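Local coordinates for protein peptidase S15/CocE/NonD (Thaumarchaeota archaeon SCGC AB-539-E09, PDB 4PF1) that is an aminopeptidase of the alpha/beta-hydrolase fold that probably cleaves residues from peptide N-termini by a serine-peptidase mechanism, at residues V45-I50 with V102-R107; K434-R439 with R467-V472; I62-T67 with D139-L144; G159-G164 with A185-G190. All blocks are in the same frame, centred on the assembly; numbering follows the deposited sequence.

Interaction 1: V45-I50 with V102-R107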
loop_
_atom_site.group_PDB
_atom_site.type_symbol
_atom_site.label_atom_id
_atom_site.label_comp_id
_atom_site.label_asym_id
_atom_site.label_seq_id
_atom_site.Cartn_x
_atom_site.Cartn_y
_atom_site.Cartn_z
ATOM N N VAL A 45 -19.355 47.080 8.010
ATOM C CA VAL A 45 -19.283 45.743 7.405
ATOM C C VAL A 45 -18.886 44.715 8.491
ATOM O O VAL A 45 -17.949 44.959 9.247
ATOM C CB VAL A 45 -18.316 45.746 6.193
ATOM C CG1 VAL A 45 -18.104 44.344 5.638
ATOM C CG2 VAL A 45 -18.820 46.687 5.101
ATOM N N LYS A 46 -19.639 43.600 8.599
ATOM C CA LYS A 46 -19.416 42.591 9.642
ATOM C C LYS A 46 -18.592 41.392 9.148
ATOM O O LYS A 46 -18.874 40.844 8.078
ATOM C CB LYS A 46 -20.754 42.103 10.225
ATOM C CG LYS A 46 -21.529 43.183 10.972
ATOM C CD LYS A 46 -22.794 42.624 11.605
ATOM C CE LYS A 46 -23.898 43.648 11.680
ATOM N NZ LYS A 46 -24.569 43.832 10.363
ATOM N N LEU A 47 -17.593 40.970 9.956
ATOM C CA LEU A 47 -16.733 39.823 9.645
ATOM C C LEU A 47 -17.075 38.627 10.529
ATOM O O LEU A 47 -17.206 38.776 11.750
ATOM C CB LEU A 47 -15.228 40.169 9.799
ATOM C CG LEU A 47 -14.656 41.349 8.974
ATOM C CD1 LEU A 47 -13.139 41.348 9.025
ATOM C CD2 LEU A 47 -15.113 41.307 7.516
ATOM N N ASN A 48 -17.203 37.435 9.913
ATOM C CA ASN A 48 -17.515 36.201 10.625
ATOM C C ASN A 48 -16.307 35.750 11.446
ATOM O O ASN A 48 -15.233 35.517 10.887
ATOM C CB ASN A 48 -17.962 35.114 9.650
ATOM C CG ASN A 48 -18.522 33.889 10.319
ATOM O OD1 ASN A 48 -19.194 33.965 11.357
ATOM N ND2 ASN A 48 -18.266 32.731 9.730
ATOM N N THR A 49 -16.471 35.686 12.779
ATOM C CA THR A 49 -15.375 35.377 13.693
ATOM C C THR A 49 -15.714 34.174 14.583
ATOM O O THR A 49 -16.704 34.197 15.316
ATOM C CB THR A 49 -15.029 36.628 14.515
ATOM O OG1 THR A 49 -15.026 37.769 13.651
ATOM C CG2 THR A 49 -13.692 36.516 15.213
ATOM N N ILE A 50 -14.871 33.133 14.523
ATOM C CA ILE A 50 -15.050 31.901 15.295
ATOM C C ILE A 50 -14.074 31.907 16.463
ATOM O O ILE A 50 -12.864 31.834 16.255
ATOM C CB ILE A 50 -14.886 30.632 14.394
ATOM C CG1 ILE A 50 -15.724 30.717 13.072
ATOM C CG2 ILE A 50 -15.146 29.330 15.174
ATOM C CD1 ILE A 50 -17.249 31.119 13.213
ATOM N N VAL A 102 -8.809 31.835 17.718
ATOM C CA VAL A 102 -9.776 32.608 16.943
ATOM C C VAL A 102 -9.465 32.539 15.441
ATOM O O VAL A 102 -8.346 32.845 15.023
ATOM C CB VAL A 102 -9.849 34.087 17.434
ATOM C CG1 VAL A 102 -10.821 34.901 16.594
ATOM C CG2 VAL A 102 -10.226 34.167 18.910
ATOM N N TYR A 103 -10.479 32.177 14.638
ATOM C CA TYR A 103 -10.400 32.156 13.177
ATOM C C TYR A 103 -11.458 33.072 12.614
ATOM O O TYR A 103 -12.628 32.974 12.998
ATOM C CB TYR A 103 -10.550 30.732 12.619
ATOM C CG TYR A 103 -9.237 29.992 12.527
ATOM C CD1 TYR A 103 -8.595 29.523 13.672
ATOM C CD2 TYR A 103 -8.616 29.782 11.299
ATOM C CE1 TYR A 103 -7.365 28.876 13.599
ATOM C CE2 TYR A 103 -7.398 29.112 11.210
ATOM C CZ TYR A 103 -6.773 28.667 12.364
ATOM O OH TYR A 103 -5.563 28.031 12.292
ATOM N N GLN A 104 -11.055 33.995 11.740
ATOM C CA GLN A 104 -11.988 34.956 11.175
ATOM C C GLN A 104 -11.982 34.903 9.661
ATOM O O GLN A 104 -10.910 34.874 9.051
ATOM C CB GLN A 104 -11.646 36.381 11.661
ATOM C CG GLN A 104 -12.589 37.466 11.130
ATOM C CD GLN A 104 -12.136 38.848 11.507
ATOM O OE1 GLN A 104 -11.128 39.358 11.003
ATOM N NE2 GLN A 104 -12.898 39.500 12.367
ATOM N N ASP A 105 -13.182 34.928 9.047
ATOM C CA ASP A 105 -13.295 35.018 7.595
ATOM C C ASP A 105 -12.894 36.427 7.186
ATOM O O ASP A 105 -13.421 37.396 7.746
ATOM C CB ASP A 105 -14.733 34.711 7.119
ATOM C CG ASP A 105 -15.173 33.257 7.204
ATOM O OD1 ASP A 105 -14.353 32.367 6.883
ATOM O OD2 ASP A 105 -16.365 33.017 7.494
ATOM N N VAL A 106 -11.923 36.556 6.262
ATOM C CA VAL A 106 -11.503 37.876 5.777
ATOM C C VAL A 106 -12.674 38.523 5.023
ATOM O O VAL A 106 -13.589 37.815 4.585
ATOM C CB VAL A 106 -10.213 37.840 4.906
ATOM C CG1 VAL A 106 -9.015 37.323 5.701
ATOM C CG2 VAL A 106 -10.418 37.030 3.626
ATOM N N ARG A 107 -12.647 39.858 4.881
ATOM C CA ARG A 107 -13.680 40.624 4.182
ATOM C C ARG A 107 -13.997 40.016 2.806
ATOM O O ARG A 107 -13.082 39.672 2.050
ATOM C CB ARG A 107 -13.230 42.089 4.032
ATOM C CG ARG A 107 -14.306 43.045 3.528
ATOM C CD ARG A 107 -13.757 44.452 3.369
ATOM N NE ARG A 107 -13.567 45.116 4.664
ATOM C CZ ARG A 107 -14.381 46.047 5.152
ATOM N NH1 ARG A 107 -14.137 46.596 6.336
ATOM N NH2 ARG A 107 -15.432 46.450 4.453
#
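N48, T49 and I50 pair with D105, Q104 and Y103 as neighbouring antiparallel strands near one edge of the large mixed sheet of the alpha/beta-hydrolase fold. The axes are 4.6 Å apart, with N-to-C directions at 160°. I50 and Y103 form a hydrogen-bonded pair, I50 N to Y103 O at 2.7 Å and Y103 N to I50 O at 2.9 Å, whereas T49 and Q104 form the non-hydrogen-bonded pair. D105 N then closes the ladder on N48 O.

Side chains add a polar bond on each face. On the T49 face, the extended Q104 chain, with CG anti to the backbone N (chi1 -179°), carries its amide past L47 so that NE2 reaches T49 OG1 at 3.0 Å, in the amide plane; OG1 itself bonds to L47 O from above that carbonyl's plane. Q104 NE2 also bonds to T140 OG1, and OE1 to R66. On the other face N48 and D105 lie side by side, and ND2 of N48 meets OD2 of D105 at 2.9 Å from above the carboxylate plane. Beyond the ladder, V45 CG1 lies over one face of the R107 guanidinium, whose charge is met by D43 and D136.

Bonds through both OE1 and NE2 fix the rotation of the Q104 amide. N48 ND2 is shared by D105 and E72, which would favour its orientation, and N-H groups at both D105 oxygens, A71 N at OD1, would help stabilise that charge.

Interaction 2: K434-R439 with R467-V472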
loop_
_atom_site.group_PDB
_atom_site.type_symbol
_atom_site.label_atom_id
_atom_site.label_comp_id
_atom_site.label_asym_id
_atom_site.label_seq_id
_atom_site.Cartn_x
_atom_site.Cartn_y
_atom_site.Cartn_z
ATOM N N LYS A 434 6.393 20.454 -28.023
ATOM C CA LYS A 434 6.715 19.365 -27.093
ATOM C C LYS A 434 7.354 19.944 -25.804
ATOM O O LYS A 434 8.557 19.773 -25.585
ATOM C CB LYS A 434 7.643 18.336 -27.763
ATOM C CG LYS A 434 6.917 17.371 -28.686
ATOM C CD LYS A 434 7.895 16.465 -29.400
ATOM C CE LYS A 434 7.200 15.334 -30.100
ATOM N NZ LYS A 434 8.087 14.681 -31.092
ATOM N N PRO A 435 6.591 20.688 -24.956
ATOM C CA PRO A 435 7.212 21.256 -23.748
ATOM C C PRO A 435 7.638 20.179 -22.758
ATOM O O PRO A 435 7.010 19.118 -22.677
ATOM C CB PRO A 435 6.116 22.153 -23.169
ATOM C CG PRO A 435 4.846 21.590 -23.689
ATOM C CD PRO A 435 5.151 21.022 -25.036
ATOM N N VAL A 436 8.719 20.445 -22.024
ATOM C CA VAL A 436 9.251 19.522 -21.020
ATOM C C VAL A 436 8.252 19.439 -19.834
ATOM O O VAL A 436 7.909 20.475 -19.253
ATOM C CB VAL A 436 10.678 19.941 -20.546
ATOM C CG1 VAL A 436 11.261 18.909 -19.585
ATOM C CG2 VAL A 436 11.618 20.159 -21.731
ATOM N N PRO A 437 7.747 18.234 -19.481
ATOM C CA PRO A 437 6.827 18.147 -18.337
ATOM C C PRO A 437 7.573 18.383 -17.016
ATOM O O PRO A 437 8.637 17.796 -16.804
ATOM C CB PRO A 437 6.249 16.739 -18.453
ATOM C CG PRO A 437 7.288 15.956 -19.171
ATOM C CD PRO A 437 8.026 16.901 -20.064
ATOM N N TYR A 438 7.045 19.295 -16.150
ATOM C CA TYR A 438 7.685 19.648 -14.867
ATOM C C TYR A 438 7.750 18.438 -13.934
ATOM O O TYR A 438 8.609 18.375 -13.056
ATOM C CB TYR A 438 6.984 20.849 -14.192
ATOM C CG TYR A 438 5.757 20.533 -13.362
ATOM C CD1 TYR A 438 4.568 20.128 -13.965
ATOM C CD2 TYR A 438 5.736 20.784 -11.992
ATOM C CE1 TYR A 438 3.419 19.884 -13.211
ATOM C CE2 TYR A 438 4.587 20.566 -11.230
ATOM C CZ TYR A 438 3.431 20.110 -11.843
ATOM O OH TYR A 438 2.298 19.899 -11.094
ATOM N N ARG A 439 6.854 17.470 -14.157
ATOM C CA ARG A 439 6.796 16.200 -13.445
ATOM C C ARG A 439 6.486 15.113 -14.434
ATOM O O ARG A 439 6.058 15.413 -15.555
ATOM C CB ARG A 439 5.713 16.228 -12.365
ATOM C CG ARG A 439 5.948 17.201 -11.241
ATOM C CD ARG A 439 4.983 16.915 -10.117
ATOM N NE ARG A 439 5.515 15.900 -9.205
ATOM C CZ ARG A 439 4.801 15.289 -8.268
ATOM N NH1 ARG A 439 3.511 15.565 -8.120
ATOM N NH2 ARG A 439 5.369 14.396 -7.473
ATOM N N ARG A 467 16.673 13.456 -21.712
ATOM C CA ARG A 467 16.016 14.222 -22.783
ATOM C C ARG A 467 17.013 15.053 -23.589
ATOM O O ARG A 467 17.909 15.673 -23.013
ATOM C CB ARG A 467 14.930 15.136 -22.209
ATOM C CG ARG A 467 13.659 14.412 -21.788
ATOM C CD ARG A 467 12.606 15.391 -21.289
ATOM N NE ARG A 467 12.091 16.243 -22.366
ATOM C CZ ARG A 467 10.895 16.099 -22.930
ATOM N NH1 ARG A 467 10.064 15.153 -22.507
ATOM N NH2 ARG A 467 10.511 16.914 -23.902
ATOM N N THR A 468 16.821 15.105 -24.920
ATOM C CA THR A 468 17.703 15.844 -25.832
ATOM C C THR A 468 17.451 17.357 -25.776
ATOM O O THR A 468 18.320 18.123 -26.191
ATOM C CB THR A 468 17.575 15.316 -27.263
ATOM O OG1 THR A 468 16.199 15.277 -27.635
ATOM C CG2 THR A 468 18.209 13.939 -27.439
ATOM N N ASP A 469 16.278 17.789 -25.248
ATOM C CA ASP A 469 15.937 19.213 -25.113
ATOM C C ASP A 469 16.280 19.732 -23.685
ATOM O O ASP A 469 15.724 20.736 -23.233
ATOM C CB ASP A 469 14.447 19.463 -25.466
ATOM C CG ASP A 469 13.430 18.676 -24.648
ATOM O OD1 ASP A 469 13.845 17.768 -23.892
ATOM O OD2 ASP A 469 12.218 18.940 -24.795
ATOM N N VAL A 470 17.209 19.039 -22.991
ATOM C CA VAL A 470 17.668 19.378 -21.636
ATOM C C VAL A 470 19.203 19.251 -21.593
ATOM O O VAL A 470 19.751 18.303 -22.155
ATOM C CB VAL A 470 16.987 18.472 -20.545
ATOM C CG1 VAL A 470 17.527 18.772 -19.142
ATOM C CG2 VAL A 470 15.463 18.601 -20.568
ATOM N N LEU A 471 19.891 20.208 -20.942
ATOM C CA LEU A 471 21.344 20.148 -20.780
ATOM C C LEU A 471 21.678 19.662 -19.389
ATOM O O LEU A 471 20.965 19.989 -18.440
ATOM C CB LEU A 471 22.011 21.502 -21.045
ATOM C CG LEU A 471 21.932 22.060 -22.469
ATOM C CD1 LEU A 471 22.632 23.387 -22.554
ATOM C CD2 LEU A 471 22.525 21.086 -23.504
ATOM N N VAL A 472 22.723 18.835 -19.267
ATOM C CA VAL A 472 23.108 18.244 -17.981
ATOM C C VAL A 472 24.622 18.388 -17.746
ATOM O O VAL A 472 25.418 18.175 -18.663
ATOM C CB VAL A 472 22.669 16.742 -17.880
ATOM C CG1 VAL A 472 22.845 16.211 -16.464
ATOM C CG2 VAL A 472 21.224 16.538 -18.350
HETATM O O HOH W 1 10.992 20.978 -26.084
#
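K434 opens the contact with its backbone: its carbonyl O lies 3.8 Å from D469 OD2, and a water bridges the gap, 2.8 Å from K434 O and 2.7 Å from D469 OD2. K434 NZ bonds to V470 O of the second subunit, whose own K434 NZ reaches R467 O here. V436 carries most of the packing. Its CG1, anti to the backbone N (chi1 -175°), lies over one face of the R467 guanidinium, 3.9 Å from R467 NE, while CG2 comes within 3.4 Å of D469 OD2 and also meets V470 CG2. P437 sets its CD over the same guanidinium face, 3.6 Å from R467 NH1.

The flat group beneath these carbons is held by D469 in a side-on grip. R467 NE reaches OD1 and R467 NH2 reaches OD2, both at 2.8 Å; the second bond is straight (179°) and lies in the guanidinium plane. R467 NH2 also bonds to S466 O of the second subunit.

Around it, P437 touches Y232 of helix 231-238, and P435 O accepts from the same tyrosine's hydroxyl. V436 and V470 both rest on Q577 of strand 571-577, beside which strand 471-474 runs at the edge of its antiparallel sheet within this chain.

Interaction 3: I62-T67 with D139-L144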
loop_
_atom_site.group_PDB
_atom_site.type_symbol
_atom_site.label_atom_id
_atom_site.label_comp_id
_atom_site.label_asym_id
_atom_site.label_seq_id
_atom_site.Cartn_x
_atom_site.Cartn_y
_atom_site.Cartn_z
ATOM N N ILE A 62 -4.833 35.183 23.361
ATOM C CA ILE A 62 -5.574 34.869 22.137
ATOM C C ILE A 62 -4.592 34.637 20.981
ATOM O O ILE A 62 -3.628 35.387 20.827
ATOM C CB ILE A 62 -6.595 36.004 21.802
ATOM C CG1 ILE A 62 -7.727 36.080 22.860
ATOM C CG2 ILE A 62 -7.171 35.869 20.369
ATOM C CD1 ILE A 62 -8.461 37.440 22.909
ATOM N N VAL A 63 -4.852 33.610 20.163
ATOM C CA VAL A 63 -4.060 33.339 18.967
ATOM C C VAL A 63 -5.016 33.472 17.748
ATOM O O VAL A 63 -5.970 32.704 17.616
ATOM C CB VAL A 63 -3.261 31.999 19.044
ATOM C CG1 VAL A 63 -4.171 30.788 19.229
ATOM C CG2 VAL A 63 -2.340 31.828 17.844
ATOM N N LEU A 64 -4.825 34.543 16.954
ATOM C CA LEU A 64 -5.703 34.919 15.845
ATOM C C LEU A 64 -5.159 34.507 14.473
ATOM O O LEU A 64 -3.986 34.718 14.173
ATOM C CB LEU A 64 -5.946 36.457 15.877
ATOM C CG LEU A 64 -6.704 37.104 14.689
ATOM C CD1 LEU A 64 -8.160 36.651 14.634
ATOM C CD2 LEU A 64 -6.633 38.612 14.756
ATOM N N THR A 65 -6.050 33.972 13.623
ATOM C CA THR A 65 -5.744 33.613 12.242
ATOM C C THR A 65 -6.874 34.145 11.353
ATOM O O THR A 65 -8.045 33.883 11.620
ATOM C CB THR A 65 -5.517 32.101 12.097
ATOM O OG1 THR A 65 -4.540 31.679 13.056
ATOM C CG2 THR A 65 -5.056 31.715 10.691
ATOM N N ARG A 66 -6.518 34.933 10.332
ATOM C CA ARG A 66 -7.479 35.544 9.412
ATOM C C ARG A 66 -7.355 34.841 8.062
ATOM O O ARG A 66 -6.275 34.834 7.466
ATOM C CB ARG A 66 -7.244 37.064 9.327
ATOM C CG ARG A 66 -7.213 37.726 10.722
ATOM C CD ARG A 66 -7.223 39.242 10.693
ATOM N NE ARG A 66 -8.465 39.762 10.124
ATOM C CZ ARG A 66 -8.561 40.302 8.914
ATOM N NH1 ARG A 66 -9.732 40.715 8.459
ATOM N NH2 ARG A 66 -7.484 40.428 8.149
ATOM N N THR A 67 -8.438 34.165 7.630
ATOM C CA THR A 67 -8.405 33.262 6.481
ATOM C C THR A 67 -9.459 33.523 5.380
ATOM O O THR A 67 -10.628 33.760 5.686
ATOM C CB THR A 67 -8.584 31.795 7.002
ATOM O OG1 THR A 67 -8.506 30.867 5.920
ATOM C CG2 THR A 67 -9.896 31.580 7.780
ATOM N N ASP A 139 -9.793 46.535 14.359
ATOM C CA ASP A 139 -11.184 46.522 14.826
ATOM C C ASP A 139 -11.558 45.148 15.406
ATOM O O ASP A 139 -12.356 45.079 16.343
ATOM C CB ASP A 139 -12.144 46.920 13.690
ATOM C CG ASP A 139 -11.855 48.284 13.076
ATOM O OD1 ASP A 139 -11.229 49.127 13.760
ATOM O OD2 ASP A 139 -12.245 48.502 11.909
ATOM N N THR A 140 -10.948 44.065 14.875
ATOM C CA THR A 140 -11.160 42.693 15.350
ATOM C C THR A 140 -10.495 42.495 16.727
ATOM O O THR A 140 -11.152 42.001 17.644
ATOM C CB THR A 140 -10.646 41.674 14.309
ATOM O OG1 THR A 140 -11.432 41.791 13.124
ATOM C CG2 THR A 140 -10.695 40.231 14.816
ATOM N N ILE A 141 -9.202 42.887 16.870
ATOM C CA ILE A 141 -8.452 42.734 18.127
ATOM C C ILE A 141 -9.115 43.561 19.247
ATOM O O ILE A 141 -9.240 43.068 20.372
ATOM C CB ILE A 141 -6.937 43.080 17.963
ATOM C CG1 ILE A 141 -6.239 42.085 17.001
ATOM C CG2 ILE A 141 -6.221 43.107 19.327
ATOM C CD1 ILE A 141 -4.784 42.459 16.603
ATOM N N ASP A 142 -9.567 44.792 18.925
ATOM C CA ASP A 142 -10.229 45.694 19.875
ATOM C C ASP A 142 -11.506 45.075 20.435
ATOM O O ASP A 142 -11.734 45.146 21.641
ATOM C CB ASP A 142 -10.536 47.048 19.228
ATOM C CG ASP A 142 -10.747 48.156 20.241
ATOM O OD1 ASP A 142 -9.755 48.556 20.900
ATOM O OD2 ASP A 142 -11.899 48.617 20.383
ATOM N N TRP A 143 -12.327 44.451 19.565
ATOM C CA TRP A 143 -13.553 43.776 19.987
ATOM C C TRP A 143 -13.228 42.551 20.855
ATOM O O TRP A 143 -13.864 42.357 21.887
ATOM C CB TRP A 143 -14.396 43.355 18.774
ATOM C CG TRP A 143 -15.773 42.873 19.137
ATOM C CD1 TRP A 143 -16.923 43.605 19.140
ATOM C CD2 TRP A 143 -16.136 41.554 19.578
ATOM N NE1 TRP A 143 -17.981 42.825 19.547
ATOM C CE2 TRP A 143 -17.524 41.564 19.834
ATOM C CE3 TRP A 143 -15.416 40.364 19.795
ATOM C CZ2 TRP A 143 -18.212 40.428 20.276
ATOM C CZ3 TRP A 143 -16.097 39.244 20.249
ATOM C CH2 TRP A 143 -17.475 39.283 20.489
ATOM N N LEU A 144 -12.259 41.719 20.416
ATOM C CA LEU A 144 -11.869 40.482 21.101
ATOM C C LEU A 144 -11.420 40.722 22.552
ATOM O O LEU A 144 -11.962 40.088 23.454
ATOM C CB LEU A 144 -10.763 39.740 20.326
ATOM C CG LEU A 144 -11.188 39.023 19.036
ATOM C CD1 LEU A 144 -9.976 38.648 18.202
ATOM C CD2 LEU A 144 -12.035 37.789 19.331
#
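I62 and L64 on strand 62-67 face helix 139-144 across an axis separation of 11.2 Å, with the N-to-C directions 146° apart. The nearest CA pairs are I62 with L144 at 8.5 Å and L64 with I141 at 8.6 Å, so the gap between backbones is spanned by side chains. Alternate strand residues do this: I62 and L64 point to the helix, and V63 and T65 lie on the other face of the sheet. Such a layer of helix over sheet, joined by aliphatic contacts, is the building principle of the alpha/beta-hydrolase fold, in which helices cover both faces of a central sheet; here helix 133-147 covers one of them.

L64 makes the broadest set of contacts. Putting CG anti to the backbone N (chi1 173°) sends its two methyls to different helix residues. CD2 meets I141 CG1 at 4.2 Å and T140 CG2 at 4.4 Å, and CD1 reaches L144 CD1 at 4.5 Å. Two residues earlier on the strand, CD1 of I62 meets L144 CB at 4.2 Å, the two chains crossing at a slant. V102 of the adjoining strand touches I62 and L64, and I51 of strand 46-54 packs on L144. The hydroxyl of T140 bonds to D136 O within its own helix and to Q104 NE2.

Interaction 4: G159-G164 with A185-G190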
loop_
_atom_site.group_PDB
_atom_site.type_symbol
_atom_site.label_atom_id
_atom_site.label_comp_id
_atom_site.label_asym_id
_atom_site.label_seq_id
_atom_site.Cartn_x
_atom_site.Cartn_y
_atom_site.Cartn_z
ATOM N N GLY A 159 -0.201 32.017 11.158
ATOM C CA GLY A 159 -0.793 31.490 9.935
ATOM C C GLY A 159 0.191 31.335 8.798
ATOM O O GLY A 159 1.242 31.978 8.787
ATOM N N GLY A 160 -0.162 30.482 7.842
ATOM C CA GLY A 160 0.661 30.211 6.670
ATOM C C GLY A 160 0.019 30.611 5.357
ATOM O O GLY A 160 -1.211 30.653 5.254
ATOM N N SER A 161 0.861 30.886 4.331
ATOM C CA SER A 161 0.444 31.263 2.968
ATOM C C SER A 161 -0.381 32.574 2.985
ATOM O O SER A 161 0.151 33.607 3.404
ATOM C CB SER A 161 -0.329 30.121 2.313
ATOM O OG SER A 161 -0.319 30.226 0.901
ATOM N N TYR A 162 -1.673 32.530 2.559
ATOM C CA TYR A 162 -2.578 33.690 2.597
ATOM C C TYR A 162 -2.796 34.121 4.052
ATOM O O TYR A 162 -2.838 35.317 4.340
ATOM C CB TYR A 162 -3.922 33.349 1.929
ATOM C CG TYR A 162 -4.699 34.540 1.399
ATOM C CD1 TYR A 162 -5.280 35.463 2.269
ATOM C CD2 TYR A 162 -4.964 34.674 0.040
ATOM C CE1 TYR A 162 -6.045 36.528 1.791
ATOM C CE2 TYR A 162 -5.726 35.735 -0.449
ATOM C CZ TYR A 162 -6.276 36.652 0.431
ATOM O OH TYR A 162 -7.039 37.692 -0.047
ATOM N N GLU A 163 -2.886 33.139 4.973
ATOM C CA GLU A 163 -3.026 33.394 6.410
ATOM C C GLU A 163 -1.729 33.995 6.971
ATOM O O GLU A 163 -1.757 34.666 7.996
ATOM C CB GLU A 163 -3.409 32.111 7.163
ATOM C CG GLU A 163 -4.774 31.569 6.763
ATOM C CD GLU A 163 -5.139 30.204 7.314
ATOM O OE1 GLU A 163 -4.335 29.624 8.077
ATOM O OE2 GLU A 163 -6.240 29.713 6.979
ATOM N N GLY A 164 -0.616 33.761 6.273
ATOM C CA GLY A 164 0.679 34.343 6.597
ATOM C C GLY A 164 0.738 35.783 6.137
ATOM O O GLY A 164 1.309 36.634 6.819
ATOM N N ALA A 185 5.385 30.497 5.707
ATOM C CA ALA A 185 5.379 30.448 4.231
ATOM C C ALA A 185 4.452 31.519 3.594
ATOM O O ALA A 185 3.594 31.186 2.775
ATOM C CB ALA A 185 4.939 29.062 3.788
ATOM N N SER A 186 4.626 32.789 3.993
ATOM C CA SER A 186 3.765 33.904 3.599
ATOM C C SER A 186 3.826 34.263 2.119
ATOM O O SER A 186 4.863 34.100 1.468
ATOM C CB SER A 186 4.108 35.145 4.415
ATOM O OG SER A 186 3.900 34.915 5.799
ATOM N N MET A 187 2.702 34.803 1.604
ATOM C CA MET A 187 2.607 35.354 0.258
ATOM C C MET A 187 3.232 36.746 0.324
ATOM O O MET A 187 2.715 37.610 1.040
ATOM C CB MET A 187 1.134 35.415 -0.207
ATOM C CG MET A 187 0.467 34.049 -0.331
ATOM S SD MET A 187 -1.306 34.137 -0.727
ATOM C CE MET A 187 -1.235 34.738 -2.374
ATOM N N VAL A 188 4.400 36.934 -0.305
ATOM C CA VAL A 188 5.135 38.205 -0.211
ATOM C C VAL A 188 5.197 38.895 -1.574
ATOM O O VAL A 188 4.819 40.063 -1.683
ATOM C CB VAL A 188 6.540 37.984 0.413
ATOM C CG1 VAL A 188 7.437 39.211 0.262
ATOM C CG2 VAL A 188 6.420 37.582 1.878
ATOM N N ASP A 189 5.682 38.191 -2.603
ATOM C CA ASP A 189 5.734 38.751 -3.943
ATOM C C ASP A 189 5.259 37.708 -4.943
ATOM O O ASP A 189 6.014 36.803 -5.315
ATOM C CB ASP A 189 7.141 39.275 -4.288
ATOM C CG ASP A 189 7.156 40.320 -5.394
ATOM O OD1 ASP A 189 6.409 40.150 -6.386
ATOM O OD2 ASP A 189 7.966 41.264 -5.303
ATOM N N GLY A 190 4.003 37.856 -5.362
ATOM C CA GLY A 190 3.335 36.953 -6.292
ATOM C C GLY A 190 3.897 36.951 -7.700
ATOM O O GLY A 190 3.593 36.049 -8.480
#
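A185 meets S161 through its backbone carbonyl. A185 O accepts a weak, clearly bent bond from S161 N at 3.2 Å, and also a CA-H...O contact from S161 CA at 3.2 Å. A185 also touches D295.

S186 comes next, its CA 4.3 Å from that of S161, the nearest backbone approach of the two segments. With OG anti to the carbonyl carbon, its hydroxyl is placed 3.3 Å from G164 O. S186 CB and OG lie against the backbone of G164, which has no side chain there.

M187 returns to the serine: its N donates a weak bond to S161 O at 3.3 Å. The side chain then runs past S161, with CG 3.7 Å from S161 C, and bends at its last torsion. Its SD settles 3.6 Å from Y162 CA and 4.7 Å from the centroid of the Y162 ring, 55° off the ring normal, an oblique Met-aromatic contact. The ring's hydroxyl is held by N119 N and Y116. S161 OG and, farther on, G190 N each bond to a glycerol, probably from the crystallisation liquor.

S161 sits between strand 154-160 and helix 162-169 with strained backbone angles (phi 61°, psi -118°), with G159 two residues before it and E163 two after. This strand-serine-helix turn is the nucleophile elbow of alpha/beta hydrolases, and the bond from S161 OG to H328, with D295 close by, is consistent with a Ser-His-Asp catalytic triad.

In the fold
Interactions 1, 3 and 4 all reach the ten-stranded mixed beta-sheet of the S15 peptidase region. Interactions 1 and 3 have centres 8 Å apart and alternate along the chain: strands 46-54 and 60-67 lie on either side of strand 100-105, and Q104 reaches both R66 and T140. Interaction 4 is on strand 154-160 next to 60-67, and its centre lies about 18 Å from each of theirs; there T67 OG1 probably bonds to E163 OE2 and so ties the sheet to the probable nucleophile turn. Interaction 2 follows last in sequence, in the C-terminal non-catalytic region, with its centre about 31 Å from that of interaction 4 and 46 Å from that of interaction 1, beside the second subunit.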